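Long-range contacts in glucose-6-phosphate isomerase (Chlamydia trachomatis D/UW-3/CX, PDB 6OTU), which catalyses the reversible isomerization of glucose-6-phosphate to fructose-6-phosphate: residues E52-S57 / S457-Q462; I404-N409 / Q462-R467; A242-G247 / L257-L262. All blocks are in the same frame, centred on the assembly; numbering follows the deposited sequence.

Contact 1 of 3, residues E52-S57 / S457-Q462; sequences EGFTYS and SILVAQ. With ACT (acetate ion), chain B.
With CG anti to the backbone N in both Y56 (chi1 -171°) and L459 (chi1 -177°), the tyrosine ring and the leucine branch meet at about a right angle, L459 CD1 lying 3.8 Å from Y56 CD1. The same methyl also reaches F54, 3.6 Å from its CB, and so wedges between the two aromatic side chains. A461 CB packs 3.9 Å from F54 CD1, and Y56 OH lies beside the hydroxyl of S457. Backbone bonds pair T55 with V460 (T55 N to V460 O and V460 N to T55 O, both 2.9 Å) and S57 with I458. At the opposite end from S57, past F54 and A461, a water accepts from Q462 N and donates to G53 O. On the face of T55 and V460, T55 OG1 gives a 2.6 Å hydrogen bond to O of an acetate. Helices 313-327 and 466-487 cover the face of F54, Y56 and L459, whereas L528 and V531 of the second subunit pack on T55, S57 and I458. Segments 54-57 and 457-461 run at 167°; this antiparallel pairing joins strands 48-51 and 54-57 to 456-461, itself parallel to 401-406, in a helix-flanked sheet of the SIS-type alpha-beta-alpha sandwich.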
loop_
_atom_site.group_PDB
_atom_site.type_symbol
_atom_site.label_atom_id
_atom_site.label_comp_id
_atom_site.label_asym_id
_atom_site.label_seq_id
_atom_site.Cartn_x
_atom_site.Cartn_y
_atom_site.Cartn_z
ATOM N N GLU A 52 -7.703 -14.316 -24.137
ATOM C CA GLU A 52 -7.405 -15.091 -22.927
ATOM C C GLU A 52 -8.315 -14.721 -21.756
ATOM O O GLU A 52 -7.910 -14.754 -20.590
ATOM C CB GLU A 52 -5.929 -14.953 -22.543
ATOM C CG GLU A 52 -4.937 -15.522 -23.589
ATOM C CD GLU A 52 -5.081 -17.040 -23.831
ATOM O OE1 GLU A 52 -4.659 -17.507 -24.912
ATOM O OE2 GLU A 52 -5.612 -17.770 -22.961
ATOM N N GLY A 53 -9.568 -14.391 -22.066
ATOM C CA GLY A 53 -10.542 -14.026 -21.053
ATOM C C GLY A 53 -10.522 -12.580 -20.596
ATOM O O GLY A 53 -11.234 -12.246 -19.638
ATOM N N PHE A 54 -9.731 -11.711 -21.239
ATOM C CA PHE A 54 -9.627 -10.313 -20.842
ATOM C C PHE A 54 -9.909 -9.399 -22.023
ATOM O O PHE A 54 -9.713 -9.768 -23.178
ATOM C CB PHE A 54 -8.237 -9.929 -20.325
ATOM C CG PHE A 54 -7.753 -10.742 -19.180
ATOM C CD1 PHE A 54 -8.075 -10.392 -17.879
ATOM C CD2 PHE A 54 -6.932 -11.830 -19.395
ATOM C CE1 PHE A 54 -7.614 -11.137 -16.817
ATOM C CE2 PHE A 54 -6.459 -12.582 -18.337
ATOM C CZ PHE A 54 -6.800 -12.234 -17.043
ATOM N N THR A 55 -10.323 -8.175 -21.712
ATOM C CA THR A 55 -10.170 -7.052 -22.624
ATOM C C THR A 55 -9.223 -6.042 -21.991
ATOM O O THR A 55 -9.274 -5.793 -20.780
ATOM C CB THR A 55 -11.520 -6.404 -22.972
ATOM O OG1 THR A 55 -12.397 -7.407 -23.499
ATOM C CG2 THR A 55 -11.338 -5.300 -24.013
ATOM N N TYR A 56 -8.331 -5.504 -22.814
ATOM C CA TYR A 56 -7.344 -4.512 -22.410
ATOM C C TYR A 56 -7.515 -3.293 -23.305
ATOM O O TYR A 56 -7.341 -3.390 -24.525
ATOM C CB TYR A 56 -5.937 -5.081 -22.547
ATOM C CG TYR A 56 -4.810 -4.252 -21.982
ATOM C CD1 TYR A 56 -4.661 -4.082 -20.603
ATOM C CD2 TYR A 56 -3.866 -3.660 -22.822
ATOM C CE1 TYR A 56 -3.612 -3.344 -20.082
ATOM C CE2 TYR A 56 -2.803 -2.916 -22.303
ATOM C CZ TYR A 56 -2.681 -2.770 -20.928
ATOM O OH TYR A 56 -1.638 -2.039 -20.384
ATOM N N SER A 57 -7.881 -2.160 -22.706
ATOM C CA SER A 57 -8.074 -0.898 -23.415
ATOM C C SER A 57 -6.992 0.079 -22.984
ATOM O O SER A 57 -6.736 0.235 -21.791
ATOM C CB SER A 57 -9.455 -0.292 -23.145
ATOM O OG SER A 57 -9.774 0.731 -24.088
ATOM N N SER A 457 -4.614 2.549 -18.323
ATOM C CA SER A 457 -5.138 1.412 -19.063
ATOM C C SER A 457 -6.170 0.677 -18.210
ATOM O O SER A 457 -6.268 0.870 -16.992
ATOM C CB SER A 457 -4.023 0.443 -19.504
ATOM O OG SER A 457 -3.477 -0.264 -18.404
ATOM N N ILE A 458 -6.933 -0.183 -18.877
ATOM C CA ILE A 458 -8.077 -0.878 -18.301
ATOM C C ILE A 458 -7.969 -2.342 -18.700
ATOM O O ILE A 458 -7.978 -2.663 -19.893
ATOM C CB ILE A 458 -9.424 -0.306 -18.790
ATOM C CG1 ILE A 458 -9.521 1.205 -18.561
ATOM C CG2 ILE A 458 -10.576 -1.030 -18.118
ATOM C CD1 ILE A 458 -10.833 1.833 -19.085
ATOM N N LEU A 459 -7.888 -3.221 -17.710
ATOM C CA LEU A 459 -7.899 -4.657 -17.925
ATOM C C LEU A 459 -9.126 -5.237 -17.235
ATOM O O LEU A 459 -9.321 -5.009 -16.034
ATOM C CB LEU A 459 -6.618 -5.285 -17.380
ATOM C CG LEU A 459 -6.473 -6.783 -17.621
ATOM C CD1 LEU A 459 -6.424 -7.085 -19.114
ATOM C CD2 LEU A 459 -5.233 -7.298 -16.900
ATOM N N VAL A 460 -9.959 -5.977 -17.983
ATOM C CA VAL A 460 -11.220 -6.493 -17.446
ATOM C C VAL A 460 -11.401 -7.954 -17.828
ATOM O O VAL A 460 -11.132 -8.345 -18.968
ATOM C CB VAL A 460 -12.447 -5.681 -17.937
ATOM C CG1 VAL A 460 -13.674 -5.965 -17.055
ATOM C CG2 VAL A 460 -12.151 -4.215 -17.968
ATOM N N ALA A 461 -11.902 -8.750 -16.882
ATOM C CA ALA A 461 -12.402 -10.094 -17.140
ATOM C C ALA A 461 -13.861 -10.158 -16.705
ATOM O O ALA A 461 -14.354 -9.266 -16.006
ATOM C CB ALA A 461 -11.569 -11.160 -16.411
ATOM N N GLN A 462 -14.561 -11.218 -17.136
ATOM C CA GLN A 462 -15.964 -11.395 -16.739
ATOM C C GLN A 462 -16.113 -11.457 -15.221
ATOM O O GLN A 462 -17.021 -10.848 -14.640
ATOM C CB GLN A 462 -16.542 -12.672 -17.345
ATOM C CG GLN A 462 -16.976 -12.547 -18.764
ATOM C CD GLN A 462 -18.031 -11.491 -18.955
ATOM O OE1 GLN A 462 -18.843 -11.218 -18.066
ATOM N NE2 GLN A 462 -18.029 -10.885 -20.129
HETATM C C ACT B . -14.495 -9.535 -21.696
HETATM O O ACT B . -14.513 -8.439 -22.308
HETATM O OXT ACT B . -14.593 -9.721 -20.452
HETATM C CH3 ACT B . -14.321 -10.850 -22.589
HETATM O O HOH W 1 -13.476 -13.381 -18.580
#

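Contact 2 of 3, residues I404-N409 / Q462-R467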
loop_
_atom_site.group_PDB
_atom_site.type_symbol
_atom_site.label_atom_id
_atom_site.label_comp_id
_atom_site.label_asym_id
_atom_site.label_seq_id
_atom_site.Cartn_x
_atom_site.Cartn_y
_atom_site.Cartn_z
ATOM N N ILE A 404 -7.818 -2.292 -12.835
ATOM C CA ILE A 404 -8.231 -3.683 -12.977
ATOM C C ILE A 404 -9.671 -3.815 -12.519
ATOM O O ILE A 404 -10.000 -3.422 -11.396
ATOM C CB ILE A 404 -7.325 -4.641 -12.179
ATOM C CG1 ILE A 404 -5.854 -4.347 -12.484
ATOM C CG2 ILE A 404 -7.714 -6.090 -12.485
ATOM C CD1 ILE A 404 -4.869 -5.382 -11.951
ATOM N N GLY A 405 -10.519 -4.403 -13.367
ATOM C CA GLY A 405 -11.922 -4.532 -13.040
ATOM C C GLY A 405 -12.578 -5.780 -13.593
ATOM O O GLY A 405 -12.007 -6.526 -14.401
ATOM N N PHE A 406 -13.811 -5.996 -13.134
ATOM C CA PHE A 406 -14.591 -7.161 -13.525
ATOM C C PHE A 406 -16.028 -6.745 -13.784
ATOM O O PHE A 406 -16.527 -5.757 -13.220
ATOM C CB PHE A 406 -14.515 -8.265 -12.459
ATOM C CG PHE A 406 -13.110 -8.619 -12.093
ATOM C CD1 PHE A 406 -12.409 -9.554 -12.833
ATOM C CD2 PHE A 406 -12.457 -7.958 -11.058
ATOM C CE1 PHE A 406 -11.084 -9.866 -12.531
ATOM C CE2 PHE A 406 -11.137 -8.267 -10.742
ATOM C CZ PHE A 406 -10.448 -9.225 -11.490
ATOM N N LEU A 407 -16.680 -7.496 -14.677
ATOM C CA LEU A 407 -18.086 -7.259 -14.979
ATOM C C LEU A 407 -19.027 -7.808 -13.908
ATOM O O LEU A 407 -20.182 -7.370 -13.841
ATOM C CB LEU A 407 -18.446 -7.880 -16.333
ATOM C CG LEU A 407 -17.611 -7.359 -17.509
ATOM C CD1 LEU A 407 -18.068 -7.994 -18.811
ATOM C CD2 LEU A 407 -17.664 -5.838 -17.618
ATOM N N HIS A 408 -18.572 -8.752 -13.077
ATOM C CA HIS A 408 -19.460 -9.444 -12.156
ATOM C C HIS A 408 -18.762 -9.700 -10.839
ATOM O O HIS A 408 -17.545 -9.889 -10.790
ATOM C CB HIS A 408 -19.938 -10.784 -12.719
ATOM C CG HIS A 408 -20.805 -10.640 -13.917
ATOM N ND1 HIS A 408 -22.121 -10.239 -13.832
ATOM C CD2 HIS A 408 -20.544 -10.812 -15.232
ATOM C CE1 HIS A 408 -22.632 -10.171 -15.046
ATOM N NE2 HIS A 408 -21.699 -10.524 -15.913
ATOM N N ASN A 409 -19.551 -9.719 -9.771
ATOM C CA ASN A 409 -18.972 -9.977 -8.465
ATOM C C ASN A 409 -18.732 -11.479 -8.269
ATOM O O ASN A 409 -19.212 -12.334 -9.034
ATOM C CB ASN A 409 -19.857 -9.396 -7.359
ATOM C CG ASN A 409 -21.246 -10.006 -7.320
ATOM O OD1 ASN A 409 -21.407 -11.205 -7.074
ATOM N ND2 ASN A 409 -22.267 -9.168 -7.526
ATOM N N GLN A 462 -14.561 -11.218 -17.136
ATOM C CA GLN A 462 -15.964 -11.395 -16.739
ATOM C C GLN A 462 -16.113 -11.457 -15.221
ATOM O O GLN A 462 -17.021 -10.848 -14.640
ATOM C CB GLN A 462 -16.542 -12.672 -17.345
ATOM C CG GLN A 462 -16.976 -12.547 -18.764
ATOM C CD GLN A 462 -18.031 -11.491 -18.955
ATOM O OE1 GLN A 462 -18.843 -11.218 -18.066
ATOM N NE2 GLN A 462 -18.029 -10.885 -20.129
ATOM N N GLN A 463 -15.255 -12.232 -14.568
ATOM C CA GLN A 463 -15.418 -12.484 -13.148
ATOM C C GLN A 463 -14.091 -13.007 -12.632
ATOM O O GLN A 463 -13.398 -13.747 -13.331
ATOM C CB GLN A 463 -16.563 -13.481 -12.900
ATOM C CG GLN A 463 -16.886 -13.812 -11.458
ATOM C CD GLN A 463 -17.809 -15.021 -11.322
ATOM O OE1 GLN A 463 -17.524 -16.091 -11.858
ATOM N NE2 GLN A 463 -18.921 -14.852 -10.614
ATOM N N LEU A 464 -13.720 -12.562 -11.441
ATOM C CA LEU A 464 -12.541 -13.088 -10.780
ATOM C C LEU A 464 -12.801 -14.539 -10.391
ATOM O O LEU A 464 -13.858 -14.870 -9.850
ATOM C CB LEU A 464 -12.196 -12.234 -9.553
ATOM C CG LEU A 464 -10.932 -12.565 -8.742
ATOM C CD1 LEU A 464 -9.693 -12.653 -9.631
ATOM C CD2 LEU A 464 -10.717 -11.556 -7.624
ATOM N N SER A 465 -11.843 -15.402 -10.685
ATOM C CA SER A 465 -11.979 -16.833 -10.453
ATOM C C SER A 465 -10.586 -17.391 -10.200
ATOM O O SER A 465 -9.588 -16.680 -10.357
ATOM C CB SER A 465 -12.625 -17.521 -11.657
ATOM O OG SER A 465 -11.776 -17.396 -12.790
ATOM N N PRO A 466 -10.490 -18.657 -9.777
ATOM C CA PRO A 466 -9.151 -19.280 -9.713
ATOM C C PRO A 466 -8.383 -19.161 -11.020
ATOM O O PRO A 466 -7.215 -18.758 -11.018
ATOM C CB PRO A 466 -9.464 -20.741 -9.354
ATOM C CG PRO A 466 -10.717 -20.651 -8.552
ATOM C CD PRO A 466 -11.514 -19.483 -9.114
ATOM N N ARG A 467 -9.018 -19.489 -12.147
ATOM C CA ARG A 467 -8.333 -19.425 -13.437
ATOM C C ARG A 467 -7.871 -18.004 -13.745
ATOM O O ARG A 467 -6.699 -17.773 -14.078
ATOM C CB ARG A 467 -9.256 -19.938 -14.544
ATOM C CG ARG A 467 -8.600 -19.896 -15.903
ATOM C CD ARG A 467 -9.382 -20.627 -16.979
ATOM N NE ARG A 467 -8.657 -20.554 -18.247
ATOM C CZ ARG A 467 -8.004 -21.572 -18.803
ATOM N NH1 ARG A 467 -7.995 -22.771 -18.218
ATOM N NH2 ARG A 467 -7.372 -21.396 -19.959
HETATM O O HOH W 2 -15.175 -10.777 -9.799
#
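Q462 and F406, the residues most covered here, meet the opposite segment in different ways. The Q462 chain folds back at chi2 (-59°), which returns its amide to the 404-409 segment although its CB points away from it. There NE2 of Q462 lies 3.2 Å from L407 CD1, while OE1 of Q462 sits in the plane of the H408 ring, at its edge, 3.3 Å from CD2 of that ring. The glutamine and histidine side chains run side by side in the same direction, with amide and ring planes 35° apart. F406 instead offers a ring face: L464 CB stands over it, 4.0 Å from the ring centroid and displaced toward the rim, a CH-pi contact, and L464 N approaches CD1 of F406. I468 and L472 of helix 466-487 also touch this phenylalanine.

Q463 supplies the polar tie. Extended beyond CG, its side chain carries NE2 to the carbonyl O of N409, 3.0 Å away, in a nearly straight bond (167°) that lies close to the amide plane. Water 2 adds a bridge, donating to H408 O and accepting from L464 N. S465 is the N-cap, its OG bonded to I468 N. This is the C-terminal edge of parallel strands in the SIS-type alpha-beta-alpha fold, where chains leaving adjacent strands turn away and one leads, through the short turn 462-465, into helix 466-487.

Contact 3 of 3, residues A242-G247 / L257-L262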
loop_
_atom_site.group_PDB
_atom_site.type_symbol
_atom_site.label_atom_id
_atom_site.label_comp_id
_atom_site.label_asym_id
_atom_site.label_seq_id
_atom_site.Cartn_x
_atom_site.Cartn_y
_atom_site.Cartn_z
ATOM N N ALA A 242 6.523 -28.638 5.979
ATOM C CA ALA A 242 7.530 -27.763 5.398
ATOM C C ALA A 242 7.375 -27.673 3.881
ATOM O O ALA A 242 6.969 -28.630 3.207
ATOM C CB ALA A 242 8.946 -28.218 5.756
ATOM N N VAL A 243 7.673 -26.484 3.364
ATOM C CA VAL A 243 7.781 -26.212 1.939
ATOM C C VAL A 243 9.116 -25.507 1.772
ATOM O O VAL A 243 9.300 -24.400 2.284
ATOM C CB VAL A 243 6.622 -25.347 1.418
ATOM C CG1 VAL A 243 6.753 -25.084 -0.079
ATOM C CG2 VAL A 243 5.291 -26.018 1.717
ATOM N N THR A 244 10.062 -26.156 1.097
ATOM C CA THR A 244 11.420 -25.639 1.005
ATOM C C THR A 244 12.102 -26.194 -0.236
ATOM O O THR A 244 11.616 -27.137 -0.871
ATOM C CB THR A 244 12.254 -25.987 2.254
ATOM O OG1 THR A 244 13.540 -25.389 2.124
ATOM C CG2 THR A 244 12.455 -27.494 2.379
ATOM N N SER A 245 13.242 -25.585 -0.572
ATOM C CA SER A 245 14.095 -26.073 -1.646
ATOM C C SER A 245 14.573 -27.495 -1.358
ATOM O O SER A 245 14.813 -27.872 -0.209
ATOM C CB SER A 245 15.302 -25.145 -1.817
ATOM O OG SER A 245 15.739 -25.139 -3.166
ATOM N N GLN A 246 14.716 -28.293 -2.415
ATOM C CA GLN A 246 15.196 -29.655 -2.228
ATOM C C GLN A 246 16.630 -29.645 -1.706
ATOM O O GLN A 246 17.472 -28.876 -2.174
ATOM C CB GLN A 246 15.115 -30.438 -3.536
ATOM C CG GLN A 246 15.200 -31.944 -3.351
ATOM C CD GLN A 246 14.367 -32.698 -4.374
ATOM O OE1 GLN A 246 14.138 -32.213 -5.482
ATOM N NE2 GLN A 246 13.907 -33.890 -4.003
ATOM N N GLY A 247 16.907 -30.499 -0.723
ATOM C CA GLY A 247 18.224 -30.534 -0.109
ATOM C C GLY A 247 18.519 -29.393 0.846
ATOM O O GLY A 247 19.634 -29.321 1.374
ATOM N N LEU A 257 5.585 -33.337 9.463
ATOM C CA LEU A 257 4.582 -34.309 9.040
ATOM C C LEU A 257 4.687 -34.594 7.545
ATOM O O LEU A 257 4.523 -35.736 7.105
ATOM C CB LEU A 257 3.182 -33.798 9.400
ATOM C CG LEU A 257 2.003 -34.442 8.659
ATOM C CD1 LEU A 257 1.653 -35.821 9.220
ATOM C CD2 LEU A 257 0.787 -33.519 8.672
ATOM N N GLU A 258 4.962 -33.563 6.753
ATOM C CA GLU A 258 5.189 -33.719 5.325
ATOM C C GLU A 258 6.109 -32.593 4.885
ATOM O O GLU A 258 6.227 -31.562 5.560
ATOM C CB GLU A 258 3.873 -33.710 4.526
ATOM C CG GLU A 258 3.986 -34.033 3.023
ATOM C CD GLU A 258 4.702 -35.344 2.727
ATOM O OE1 GLU A 258 5.945 -35.377 2.785
ATOM O OE2 GLU A 258 4.025 -36.347 2.420
ATOM N N VAL A 259 6.775 -32.809 3.754
ATOM C CA VAL A 259 7.711 -31.841 3.201
ATOM C C VAL A 259 7.453 -31.744 1.705
ATOM O O VAL A 259 7.495 -32.761 1.002
ATOM C CB VAL A 259 9.179 -32.228 3.465
ATOM C CG1 VAL A 259 10.124 -31.294 2.689
ATOM C CG2 VAL A 259 9.485 -32.235 4.979
ATOM N N PHE A 260 7.185 -30.529 1.217
ATOM C CA PHE A 260 7.023 -30.257 -0.208
ATOM C C PHE A 260 8.204 -29.426 -0.704
ATOM O O PHE A 260 8.866 -28.728 0.064
ATOM C CB PHE A 260 5.687 -29.540 -0.496
ATOM C CG PHE A 260 4.467 -30.359 -0.144
ATOM C CD1 PHE A 260 3.913 -31.239 -1.066
ATOM C CD2 PHE A 260 3.884 -30.262 1.125
ATOM C CE1 PHE A 260 2.782 -32.000 -0.739
ATOM C CE2 PHE A 260 2.765 -31.018 1.469
ATOM C CZ PHE A 260 2.212 -31.895 0.534
ATOM N N HIS A 261 8.466 -29.504 -2.001
ATOM C CA HIS A 261 9.659 -28.907 -2.583
ATOM C C HIS A 261 9.318 -27.888 -3.662
ATOM O O HIS A 261 8.371 -28.069 -4.437
ATOM C CB HIS A 261 10.567 -29.976 -3.210
ATOM C CG HIS A 261 10.943 -31.077 -2.278
ATOM N ND1 HIS A 261 10.741 -32.405 -2.582
ATOM C CD2 HIS A 261 11.514 -31.054 -1.051
ATOM C CE1 HIS A 261 11.170 -33.154 -1.583
ATOM N NE2 HIS A 261 11.642 -32.358 -0.639
ATOM N N LEU A 262 10.109 -26.826 -3.699
ATOM C CA LEU A 262 10.409 -26.063 -4.897
ATOM C C LEU A 262 11.893 -26.297 -5.199
ATOM O O LEU A 262 12.517 -27.189 -4.628
ATOM C CB LEU A 262 10.042 -24.588 -4.707
ATOM C CG LEU A 262 10.813 -23.757 -3.675
ATOM C CD1 LEU A 262 10.764 -22.282 -4.072
ATOM C CD2 LEU A 262 10.274 -23.951 -2.239
#
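A242 and T244 pair with the neighbouring strand through parallel backbone hydrogen bonds. A242 N binds E258 O (3.0 Å) and A242 O receives F260 N at 2.8 Å; T244 N then binds F260 O, and T244 O takes L262 N. This last bond, 3.2 Å from L262 N to T244 O, is more bent, and its donor stands above the carbonyl plane. A weak bond from Q246 N to L262 O follows where the first strand has ended. Short CA-H...O contacts run between these bonds, as from H261 CA to T244 O (3.1 Å).

Apolar contacts line both faces. A242 CB meets V259 CG2 on one, and V243 CG2 meets F260 CB on the other, at 4.2 Å. L262, with CG between the backbone N and the carbonyl carbon (chi1 66°), brings CD2 back over the first strand, 3.5 Å from T244 C; its side chain lies about 7 Å from bound glucose-6-phosphate.

Flat groups stack at the end of the pairing. The amide of Q246, its OE1 bonded to W263, lies over one face of the H261 imidazole, offset toward its rim, the planes 23° apart, while T244 O lies at the ring edge.

Polar and charged groups have further partners. H261 NE2 bonds D251; T244 OG1 engages S248 and the carbonyls of S210 and K211; E258 OE1 accepts V259 N and forms salt bridges with R137 and K253.

Strand 258-262 is outermost in a five-stranded parallel sheet, beside strand 240-245, whose other neighbour is strand 204-209. Helix 275-285 covers V243 and F260, and helix 122-148 flanks E258 and F260.

Contacts 1 and 2 belong to the same mixed sheet and share Q462: strand 456-461 pairs antiparallel with 54-57 in contact 1 and lies parallel beside 401-406, whose exit contact 2 joins to the start of helix 466-487. Contact 3 sits in the separate parallel sheet, across the chain's centre, its own centre 36 Å from that of contact 1. Contacts 1 and 3 are largely buried strand pairings dominated by backbone bonds and apolar packing; contact 2, partly exposed, relies more on glutamine side chains and water. The second subunit touches contacts 1 and 2, whereas no other chain of the assembly touches contact 3, which approaches bound substrate.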